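Local coordinates for serine protease (Arthrobacter nicotinovorans, PDB 3WY8), which probably cleaves peptide bonds, including those of keratin, as a secreted trypsin-like serine endopeptidase whose protease domain makes up this chain, at residues F15-G19 and H43-E47; T31-T37 and Y213-S219; W72-Y78 and F95-L101; S113-A119 and G183-S187. All blocks are in the same frame, centred on the assembly; numbering follows the deposited sequence.

Interaction 1 of 4, residues F15-G19 and H43-E47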
# COMPACT_ATOMS: atom_id res chain seq x y z
N PHE A 15 -0.43 -11.37 0.44
CA PHE A 15 0.07 -12.51 -0.34
C PHE A 15 -0.82 -12.61 -1.57
O PHE A 15 -2.05 -12.65 -1.45
CB PHE A 15 -0.04 -13.80 0.47
CG PHE A 15 0.81 -13.82 1.71
CD1 PHE A 15 2.06 -14.44 1.71
CD2 PHE A 15 0.35 -13.24 2.90
CE1 PHE A 15 2.84 -14.47 2.85
CE2 PHE A 15 1.13 -13.27 4.05
CZ PHE A 15 2.37 -13.89 4.03
N PHE A 16 -0.22 -12.64 -2.75
CA PHE A 16 -1.03 -12.65 -3.96
C PHE A 16 -0.47 -13.45 -5.13
O PHE A 16 0.71 -13.79 -5.15
CB PHE A 16 -1.42 -11.22 -4.39
CG PHE A 16 -0.26 -10.37 -4.86
CD1 PHE A 16 -0.10 -10.10 -6.22
CD2 PHE A 16 0.64 -9.82 -3.96
CE1 PHE A 16 0.95 -9.30 -6.67
CE2 PHE A 16 1.70 -9.02 -4.40
CZ PHE A 16 1.85 -8.76 -5.76
N THR A 17 -1.35 -13.77 -6.08
CA THR A 17 -0.96 -14.43 -7.31
C THR A 17 -1.29 -13.48 -8.46
O THR A 17 -2.43 -13.04 -8.61
CB THR A 17 -1.68 -15.78 -7.49
OG1 THR A 17 -1.39 -16.62 -6.35
CG2 THR A 17 -1.21 -16.49 -8.75
N LEU A 18 -0.27 -13.17 -9.26
CA LEU A 18 -0.42 -12.23 -10.37
C LEU A 18 0.37 -12.74 -11.57
O LEU A 18 1.56 -13.02 -11.46
CB LEU A 18 0.06 -10.83 -9.96
CG LEU A 18 -0.05 -9.70 -10.98
CD1 LEU A 18 -1.50 -9.41 -11.35
CD2 LEU A 18 0.64 -8.44 -10.46
N GLY A 19 -0.31 -12.86 -12.71
CA GLY A 19 0.31 -13.40 -13.92
C GLY A 19 0.83 -14.81 -13.69
O GLY A 19 1.82 -15.22 -14.31
N HIS A 43 0.78 -2.12 -8.71
CA HIS A 43 1.60 -3.29 -9.06
C HIS A 43 1.48 -4.46 -8.09
O HIS A 43 2.01 -5.55 -8.35
CB HIS A 43 3.06 -2.89 -9.36
CG HIS A 43 3.92 -2.67 -8.15
ND1 HIS A 43 4.23 -1.41 -7.68
CD2 HIS A 43 4.59 -3.54 -7.36
CE1 HIS A 43 5.02 -1.52 -6.63
NE2 HIS A 43 5.26 -2.80 -6.42
N CYS A 44 0.75 -4.25 -6.99
CA CYS A 44 0.47 -5.31 -6.03
C CYS A 44 -0.83 -6.05 -6.34
O CYS A 44 -1.20 -6.98 -5.64
CB CYS A 44 0.41 -4.76 -4.60
SG CYS A 44 2.00 -4.14 -3.96
N LEU A 45 -1.53 -5.63 -7.39
CA LEU A 45 -2.78 -6.31 -7.75
C LEU A 45 -3.12 -6.33 -9.24
O LEU A 45 -4.14 -6.88 -9.64
CB LEU A 45 -3.97 -5.77 -6.91
CG LEU A 45 -4.29 -4.28 -6.89
CD1 LEU A 45 -4.77 -3.78 -8.25
CD2 LEU A 45 -5.36 -4.02 -5.83
N ASN A 46 -2.26 -5.72 -10.06
CA ASN A 46 -2.47 -5.69 -11.51
C ASN A 46 -1.14 -5.65 -12.23
O ASN A 46 -0.23 -4.93 -11.82
CB ASN A 46 -3.36 -4.50 -11.91
CG ASN A 46 -3.61 -4.44 -13.41
OD1 ASN A 46 -2.75 -3.99 -14.16
ND2 ASN A 46 -4.79 -4.89 -13.84
N GLU A 47 -1.03 -6.42 -13.32
CA GLU A 47 0.23 -6.56 -14.07
C GLU A 47 0.87 -5.23 -14.51
O GLU A 47 2.09 -5.14 -14.61
CB GLU A 47 0.05 -7.49 -15.28
CG GLU A 47 -0.24 -8.93 -14.90
CD GLU A 47 -0.33 -9.84 -16.12
OE1 GLU A 47 0.43 -10.83 -16.16
OE2 GLU A 47 -1.14 -9.56 -17.03
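The Phe16 ring lies with one face against the backbone carbonyl of Cys44. Cys44 O sits 3.2 Å above the ring plane, over its centre. Its nearest ring atom is Phe16 CE1, 3.3 Å from Cys44 O. The carbonyl is buried and has no hydrogen-bond partner in the model; the ring face lies against it. Phe16 CG stands between its own backbone N and carbonyl carbon (chi1 68°), and this turn lays the ring under the 43-44 turn. Phe16 CZ also approaches Cys44 CB at 4.4 Å. With only the methyl of an alanine at this position, the space below the 43-44 segment would probably be left unfilled and Cys44 O would lose the ring that covers it.

Leu18, two residues on, points the same way as Phe16. Its CD2 methyl lies at the edge of the Phe16 ring, in plane, and reaches His43 O at 3.8 Å. Its CD1 touches Glu47 N at 3.6 Å and Glu47 CG at 3.8 Å. The Glu47 chain runs extended past Leu18, and OE1 comes to 3.4 Å from Gly19 CA; OE2 accepts a hydrogen bond from Ala51 N. Gly19 has a positive phi, and a side chain there would run into that carboxylate.

No hydrogen bond crosses this contact. Cys44 is in a disulfide with Cys25 of the adjoining strand 21-29. His43 is hydrogen-bonded to Asp92 and Ser171, a geometry consistent with the catalytic triad of trypsin-like proteases. The packing thus sets strand 11-18 against the loop after strand 37-40 that carries His43, in a chymotrypsin-type beta-barrel.

Interaction 2 of 4, residues T31-T37 and Y213-S219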
# COMPACT_ATOMS: atom_id res chain seq x y z
N THR A 31 -10.60 3.96 5.41
CA THR A 31 -12.00 4.26 5.67
C THR A 31 -12.77 4.27 4.35
O THR A 31 -12.29 4.80 3.35
CB THR A 31 -12.17 5.60 6.40
OG1 THR A 31 -11.34 5.60 7.58
CG2 THR A 31 -13.61 5.81 6.82
N ALA A 32 -13.94 3.65 4.36
CA ALA A 32 -14.74 3.47 3.15
C ALA A 32 -16.14 3.03 3.56
O ALA A 32 -16.29 2.27 4.51
CB ALA A 32 -14.11 2.42 2.25
N ALA A 33 -17.15 3.48 2.82
CA ALA A 33 -18.54 3.11 3.10
C ALA A 33 -18.74 1.60 3.20
O ALA A 33 -19.53 1.13 4.03
CB ALA A 33 -19.47 3.71 2.06
N ASN A 34 -18.02 0.83 2.38
CA ASN A 34 -18.15 -0.63 2.39
C ASN A 34 -17.45 -1.33 3.57
O ASN A 34 -17.60 -2.55 3.75
CB ASN A 34 -17.73 -1.24 1.05
CG ASN A 34 -16.27 -0.97 0.68
OD1 ASN A 34 -15.44 -0.61 1.53
ND2 ASN A 34 -15.95 -1.15 -0.59
N LYS A 35 -16.68 -0.56 4.34
CA LYS A 35 -15.91 -1.07 5.49
C LYS A 35 -14.99 -2.24 5.14
O LYS A 35 -14.66 -3.07 6.00
CB LYS A 35 -16.84 -1.46 6.65
CG LYS A 35 -17.56 -0.28 7.29
CD LYS A 35 -18.47 -0.77 8.40
CE LYS A 35 -19.11 0.39 9.14
NZ LYS A 35 -19.69 -0.07 10.43
N SER A 36 -14.57 -2.29 3.88
CA SER A 36 -13.88 -3.45 3.33
C SER A 36 -12.70 -3.09 2.43
O SER A 36 -12.13 -3.97 1.76
CB SER A 36 -14.87 -4.30 2.52
OG SER A 36 -15.91 -4.78 3.34
N THR A 37 -12.32 -1.82 2.41
CA THR A 37 -11.35 -1.33 1.43
C THR A 37 -9.93 -1.31 1.97
O THR A 37 -9.68 -0.89 3.10
CB THR A 37 -11.76 0.05 0.86
OG1 THR A 37 -13.09 -0.04 0.33
CG2 THR A 37 -10.82 0.51 -0.25
N TYR A 213 -10.29 5.39 -5.73
CA TYR A 213 -10.71 5.19 -4.35
C TYR A 213 -12.23 5.28 -4.21
O TYR A 213 -12.86 4.43 -3.57
CB TYR A 213 -10.01 6.19 -3.41
CG TYR A 213 -10.70 6.31 -2.07
CD1 TYR A 213 -10.53 5.33 -1.09
CD2 TYR A 213 -11.55 7.38 -1.80
CE1 TYR A 213 -11.18 5.43 0.14
CE2 TYR A 213 -12.20 7.49 -0.58
CZ TYR A 213 -12.01 6.51 0.38
OH TYR A 213 -12.66 6.62 1.59
N ASN A 214 -12.82 6.30 -4.84
CA ASN A 214 -14.26 6.56 -4.76
C ASN A 214 -15.10 5.38 -5.23
O ASN A 214 -16.06 4.99 -4.56
CB ASN A 214 -14.63 7.82 -5.54
CG ASN A 214 -14.20 9.11 -4.85
OD1 ASN A 214 -13.99 9.14 -3.63
ND2 ASN A 214 -14.07 10.18 -5.62
N THR A 215 -14.73 4.80 -6.38
CA THR A 215 -15.44 3.63 -6.89
C THR A 215 -15.23 2.38 -6.01
O THR A 215 -16.18 1.66 -5.71
CB THR A 215 -15.16 3.36 -8.41
OG1 THR A 215 -16.01 2.31 -8.88
CG2 THR A 215 -13.70 3.00 -8.68
N ALA A 216 -13.98 2.16 -5.58
CA ALA A 216 -13.67 1.02 -4.72
C ALA A 216 -14.43 1.09 -3.40
O ALA A 216 -15.02 0.11 -2.96
CB ALA A 216 -12.17 0.94 -4.47
N ALA A 217 -14.44 2.28 -2.78
CA ALA A 217 -15.00 2.47 -1.44
C ALA A 217 -16.51 2.22 -1.37
O ALA A 217 -17.03 1.88 -0.31
CB ALA A 217 -14.67 3.87 -0.94
N ALA A 218 -17.19 2.40 -2.50
CA ALA A 218 -18.63 2.17 -2.58
C ALA A 218 -18.98 0.72 -2.93
O ALA A 218 -20.11 0.28 -2.72
CB ALA A 218 -19.26 3.13 -3.59
N SER A 219 -17.99 -0.01 -3.46
CA SER A 219 -18.20 -1.32 -4.08
C SER A 219 -18.25 -2.51 -3.11
O SER A 219 -18.00 -2.38 -1.92
CB SER A 219 -17.14 -1.57 -5.14
OG SER A 219 -17.25 -0.63 -6.20
OXT SER A 219 -18.53 -3.64 -3.52
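At the edge of the Tyr213 ring, in plane, lies Thr31 O; over one face is Ala217 CB, 3.9 Å above the plane and offset toward the rim. The phenol OH donates to the carbonyl oxygen, with Tyr213 OH to Thr31 O at 2.6 Å. Tyr213 CG is anti to the backbone N (chi1 163°), which carries the ring across to the loop.

The Asn34 amide is gripped at both ends. Asn34 ND2 donates to Ser219 O, a C-terminal carboxylate oxygen, at 2.7 Å; that oxygen lies near the Asn34 amide plane. OD1 accepts from Thr37 OG1 on an in-plane lone pair, and from Ser36 N, which approaches from above the carbonyl plane; this second bond closes an Asx turn. These bonds should hold the amide against rotation. Asn34 N also donates to Ala217 O near the helix end, at 3.1 Å, coming in nearly along the carbonyl direction though bent at the hydrogen (146°). Next to it, Ala32 CB meets Ala217 CB at 3.5 Å.

The type I turn from Ala32 to Lys35 therefore receives the last turn of the C-terminal helix. That helix, 207-218, packs Ala216 on Phe95 and Tyr78 of the barrel strands, while Tyr213 meets the Phe95 ring edge-to-face.

Interaction 3 of 4, residues W72-Y78 and F95-L101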
# COMPACT_ATOMS: atom_id res chain seq x y z
N TRP A 72 -7.86 -12.35 5.03
CA TRP A 72 -8.97 -11.75 4.30
C TRP A 72 -8.75 -11.88 2.80
O TRP A 72 -7.65 -11.62 2.31
CB TRP A 72 -9.12 -10.27 4.71
CG TRP A 72 -9.48 -10.12 6.17
CD1 TRP A 72 -8.65 -10.29 7.24
CD2 TRP A 72 -10.77 -9.79 6.70
NE1 TRP A 72 -9.34 -10.07 8.42
CE2 TRP A 72 -10.64 -9.77 8.11
CE3 TRP A 72 -12.01 -9.50 6.12
CZ2 TRP A 72 -11.72 -9.47 8.95
CZ3 TRP A 72 -13.09 -9.21 6.96
CH2 TRP A 72 -12.93 -9.20 8.36
N THR A 73 -9.79 -12.30 2.09
CA THR A 73 -9.71 -12.54 0.65
C THR A 73 -10.39 -11.41 -0.13
O THR A 73 -11.46 -10.93 0.26
CB THR A 73 -10.35 -13.89 0.27
OG1 THR A 73 -9.72 -14.94 1.03
CG2 THR A 73 -10.19 -14.19 -1.22
N ALA A 74 -9.76 -10.97 -1.23
CA ALA A 74 -10.33 -9.91 -2.07
C ALA A 74 -11.48 -10.43 -2.91
O ALA A 74 -11.38 -11.47 -3.55
CB ALA A 74 -9.26 -9.32 -2.97
N LYS A 75 -12.58 -9.68 -2.91
CA LYS A 75 -13.66 -9.97 -3.85
C LYS A 75 -13.51 -9.16 -5.13
O LYS A 75 -13.89 -9.62 -6.20
CB LYS A 75 -15.05 -9.80 -3.22
CG LYS A 75 -15.42 -8.40 -2.83
CD LYS A 75 -16.92 -8.31 -2.55
CE LYS A 75 -17.31 -6.87 -2.27
NZ LYS A 75 -18.61 -6.76 -1.57
N ALA A 76 -12.92 -7.97 -5.03
CA ALA A 76 -12.71 -7.13 -6.21
C ALA A 76 -11.46 -6.26 -6.07
O ALA A 76 -11.00 -6.00 -4.96
CB ALA A 76 -13.94 -6.27 -6.49
N LEU A 77 -10.92 -5.84 -7.21
CA LEU A 77 -9.68 -5.05 -7.25
C LEU A 77 -9.86 -3.88 -8.19
O LEU A 77 -10.41 -4.03 -9.29
CB LEU A 77 -8.51 -5.92 -7.72
CG LEU A 77 -8.27 -7.24 -6.98
CD1 LEU A 77 -7.36 -8.14 -7.79
CD2 LEU A 77 -7.73 -6.99 -5.58
N TYR A 78 -9.38 -2.71 -7.76
CA TYR A 78 -9.59 -1.46 -8.50
C TYR A 78 -8.31 -0.68 -8.70
O TYR A 78 -7.74 -0.17 -7.74
CB TYR A 78 -10.64 -0.60 -7.79
CG TYR A 78 -11.96 -1.31 -7.66
CD1 TYR A 78 -12.93 -1.22 -8.67
CD2 TYR A 78 -12.24 -2.11 -6.55
CE1 TYR A 78 -14.14 -1.89 -8.55
CE2 TYR A 78 -13.45 -2.78 -6.43
CZ TYR A 78 -14.39 -2.67 -7.44
OH TYR A 78 -15.59 -3.34 -7.31
N PHE A 95 -6.89 -0.15 -4.98
CA PHE A 95 -7.67 -0.47 -3.80
C PHE A 95 -8.34 -1.81 -3.98
O PHE A 95 -8.95 -2.08 -5.01
CB PHE A 95 -8.69 0.64 -3.52
CG PHE A 95 -8.07 1.98 -3.32
CD1 PHE A 95 -7.68 2.41 -2.05
CD2 PHE A 95 -7.82 2.81 -4.41
CE1 PHE A 95 -7.08 3.65 -1.87
CE2 PHE A 95 -7.20 4.06 -4.24
CZ PHE A 95 -6.84 4.48 -2.96
N ALA A 96 -8.19 -2.65 -2.98
CA ALA A 96 -8.83 -3.95 -2.98
C ALA A 96 -10.05 -3.87 -2.07
O ALA A 96 -10.02 -3.20 -1.03
CB ALA A 96 -7.86 -5.00 -2.51
N VAL A 97 -11.13 -4.55 -2.46
CA VAL A 97 -12.32 -4.65 -1.62
C VAL A 97 -12.45 -6.09 -1.15
O VAL A 97 -12.50 -7.02 -1.95
CB VAL A 97 -13.59 -4.18 -2.35
CG1 VAL A 97 -14.82 -4.33 -1.46
CG2 VAL A 97 -13.43 -2.73 -2.77
N MET A 98 -12.49 -6.26 0.17
CA MET A 98 -12.37 -7.59 0.78
C MET A 98 -13.73 -8.22 1.03
O MET A 98 -14.70 -7.52 1.35
CB MET A 98 -11.59 -7.50 2.10
CG MET A 98 -10.24 -6.78 2.01
SD MET A 98 -9.07 -7.54 0.85
CE MET A 98 -9.36 -6.65 -0.63
N ASN A 99 -13.80 -9.54 0.87
CA ASN A 99 -14.94 -10.32 1.33
C ASN A 99 -15.09 -10.19 2.84
O ASN A 99 -14.12 -9.88 3.54
CB ASN A 99 -14.74 -11.80 1.00
CG ASN A 99 -14.94 -12.11 -0.47
OD1 ASN A 99 -15.99 -11.85 -1.04
ND2 ASN A 99 -13.93 -12.71 -1.09
N THR A 100 -16.29 -10.44 3.35
CA THR A 100 -16.48 -10.59 4.78
C THR A 100 -15.77 -11.86 5.26
O THR A 100 -15.62 -12.82 4.50
CB THR A 100 -17.97 -10.64 5.18
OG1 THR A 100 -18.65 -11.60 4.36
CG2 THR A 100 -18.62 -9.27 5.01
N LEU A 101 -15.31 -11.84 6.50
CA LEU A 101 -14.71 -13.01 7.13
C LEU A 101 -15.49 -13.33 8.40
O LEU A 101 -15.58 -12.48 9.30
CB LEU A 101 -13.23 -12.78 7.44
CG LEU A 101 -12.43 -13.96 8.00
CD1 LEU A 101 -12.20 -15.04 6.94
CD2 LEU A 101 -11.10 -13.47 8.56
O HOH W 1 -12.25 -12.29 3.57
O HOH W 2 -17.18 -6.77 1.36
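Leu101 CG is anti to the backbone N (chi1 -176°) and Trp72 CG is anti to its carbonyl carbon (chi1 -63°), and together these turns bring Leu101 over the indole. Leu101 CB makes a CH-pi contact 3.6 Å from the centroid of the Trp72 six-membered ring, 10° off its normal. Asn99 O lies near the ring plane at the edge, 3.4 Å from Trp72 CE3. Trp72 NE1 is hydrogen-bonded to Tyr69 O. Losing the indole to a smaller side chain such as alanine would probably leave Leu101 without the face it rests on and Tyr69 O without this donor.

Strands 72-78 and 94-98 are antiparallel neighbours in the six-stranded barrel of this trypsin-like domain. The register slips by one residue at a classic bulge, where the backbones of Lys75 and Ala76 share the single partner Val97. Val97 O accepts from both, 2.8 Å from Lys75 N and 3.3 Å from Ala76 N.

Beyond the bulge, Ala76 and Tyr78 pair regularly with Val97 and Phe95. Tyr78 CE2 packs on Val97 CG2 at 3.7 Å, on the face that meets helix 207-218. On the other face Leu77 CD2 touches Ala96 CB at 3.7 Å. Before the bulge, a water accepts from Thr73 N and donates to Asn99 O.

Interaction 4 of 4, residues S113-A119 and G183-S187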
# COMPACT_ATOMS: atom_id res chain seq x y z
N SER A 113 -7.80 3.68 8.37
CA SER A 113 -7.17 4.99 8.30
C SER A 113 -7.99 5.93 7.43
O SER A 113 -8.52 5.52 6.40
CB SER A 113 -5.78 4.88 7.69
OG SER A 113 -4.94 4.03 8.45
N GLY A 114 -8.08 7.19 7.85
CA GLY A 114 -8.59 8.24 6.98
C GLY A 114 -7.65 8.43 5.80
O GLY A 114 -6.46 8.07 5.88
N VAL A 115 -8.18 8.97 4.71
CA VAL A 115 -7.38 9.23 3.51
C VAL A 115 -7.41 10.71 3.12
O VAL A 115 -8.36 11.43 3.45
CB VAL A 115 -7.82 8.35 2.29
CG1 VAL A 115 -7.44 6.90 2.52
CG2 VAL A 115 -9.32 8.49 2.02
N GLN A 116 -6.36 11.15 2.42
CA GLN A 116 -6.28 12.49 1.87
C GLN A 116 -5.88 12.45 0.41
O GLN A 116 -5.00 11.66 0.03
CB GLN A 116 -5.27 13.35 2.64
CG GLN A 116 -5.65 13.67 4.08
CD GLN A 116 -6.84 14.61 4.21
OE1 GLN A 116 -7.18 15.35 3.28
NE2 GLN A 116 -7.48 14.59 5.38
N PHE A 117 -6.52 13.29 -0.39
CA PHE A 117 -6.17 13.47 -1.80
C PHE A 117 -5.98 14.95 -2.09
O PHE A 117 -6.47 15.80 -1.34
CB PHE A 117 -7.26 12.88 -2.71
CG PHE A 117 -7.54 11.44 -2.44
CD1 PHE A 117 -6.76 10.44 -3.01
CD2 PHE A 117 -8.59 11.07 -1.59
CE1 PHE A 117 -7.01 9.09 -2.74
CE2 PHE A 117 -8.85 9.73 -1.32
CZ PHE A 117 -8.06 8.74 -1.89
N ASN A 118 -5.24 15.24 -3.16
CA ASN A 118 -5.01 16.61 -3.62
C ASN A 118 -4.40 17.50 -2.54
O ASN A 118 -4.75 18.67 -2.41
CB ASN A 118 -6.31 17.21 -4.18
CG ASN A 118 -7.03 16.24 -5.08
OD1 ASN A 118 -6.48 15.80 -6.10
ND2 ASN A 118 -8.25 15.86 -4.70
N ALA A 119 -3.48 16.91 -1.78
CA ALA A 119 -2.78 17.62 -0.71
C ALA A 119 -1.51 18.27 -1.25
O ALA A 119 -1.16 18.11 -2.43
CB ALA A 119 -2.45 16.66 0.43
N GLY A 183 -2.37 8.41 11.64
CA GLY A 183 -2.67 9.57 10.80
C GLY A 183 -3.43 9.26 9.52
O GLY A 183 -3.96 8.16 9.34
N TYR A 184 -3.49 10.25 8.63
CA TYR A 184 -4.13 10.10 7.34
C TYR A 184 -3.17 9.51 6.32
O TYR A 184 -2.02 9.94 6.23
CB TYR A 184 -4.62 11.45 6.82
CG TYR A 184 -5.79 12.01 7.58
CD1 TYR A 184 -7.09 11.66 7.23
CD2 TYR A 184 -5.60 12.89 8.64
CE1 TYR A 184 -8.18 12.17 7.92
CE2 TYR A 184 -6.68 13.41 9.34
CZ TYR A 184 -7.97 13.04 8.98
OH TYR A 184 -9.04 13.56 9.67
N GLN A 185 -3.64 8.54 5.55
CA GLN A 185 -2.84 7.99 4.45
C GLN A 185 -2.88 8.91 3.24
O GLN A 185 -3.94 9.43 2.88
CB GLN A 185 -3.30 6.58 4.06
CG GLN A 185 -2.43 5.98 2.96
CD GLN A 185 -2.67 4.50 2.70
OE1 GLN A 185 -3.54 3.88 3.31
NE2 GLN A 185 -1.89 3.94 1.79
N ASN A 186 -1.73 9.11 2.60
CA ASN A 186 -1.63 10.03 1.47
C ASN A 186 -0.69 9.56 0.36
O ASN A 186 -0.45 10.29 -0.60
CB ASN A 186 -1.27 11.44 1.99
CG ASN A 186 -1.24 12.49 0.89
OD1 ASN A 186 -0.24 13.19 0.72
ND2 ASN A 186 -2.34 12.63 0.14
N SER A 187 -0.16 8.34 0.49
CA SER A 187 0.57 7.66 -0.59
C SER A 187 0.81 6.19 -0.22
O SER A 187 0.35 5.73 0.82
CB SER A 187 1.90 8.36 -0.92
OG SER A 187 2.44 7.87 -2.13
O HOH W 3 -4.22 5.72 10.46
O HOH W 4 -7.01 8.20 10.27
O HOH W 5 -2.18 14.43 -2.20
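Gln185 and Val115 form a single beta bridge, where the loop before strand 124-129 joins strand 185-188 in the second sheet of this trypsin-like fold. This is the tight part. Gln185 N donates to Gly114 O at 2.9 Å, and Gln116 N donates to Gln185 O at 3.0 Å. Gly114 fits closely here, since a side chain at this position would strike the Tyr184 ring. The far end of Gln185 turns from the loop; its OE1 is hydrogen-bonded to Ser39 and Asn28, and its NE2 to Ser187 O.

Farther along, the Gln116 chain bends at chi2 (-69°) and folds back over exposed Tyr184. Gln116 NE2 sits 3.5 Å above one face of the Tyr184 ring, toward the rim. The amide and ring planes are 72° apart, so the amide stands steeply over the ring instead of stacking flat on it. Val115 N lies at the ring edge.

At the ends water mediates much of the contact. One water bridges Ser113 OG and Gly183 O, and a second links Gly114 N to the same carbonyl. Ser113 OG is also hydrogen-bonded to Asn28. A third water accepts from both Ala119 N and Asn186 ND2. Both ends of the Asn186 amide are hydrogen-bonded: OD1 pairs with Tyr125 OH, while in the one direct bond at these ends Asn186 ND2 reaches Gln116 O at 2.8 Å, from well above the carbonyl plane.

Interactions 1, 2 and 3 all involve the six-stranded barrel. Interaction 1 holds His43 of the probable catalytic triad, and its Leu45 CD2 packs on Leu77 CD2 of interaction 3 at 3.8 Å. Interaction 3 in turn meets interaction 2: Ser36 O and Met98 N lie 2.8 Å apart, a probable hydrogen bond, and their centres are about 10 Å apart. Interaction 2 also reaches interaction 4, where Thr31 N lies 2.8 Å from Ser113 O and Tyr213 CB touches Phe117 CZ. The C-terminal helix thus touches both the barrel strands and the 113-119 loop. Interactions 1 and 4 are farthest apart, with centres about 23 Å apart on opposite sides of the chain's centre.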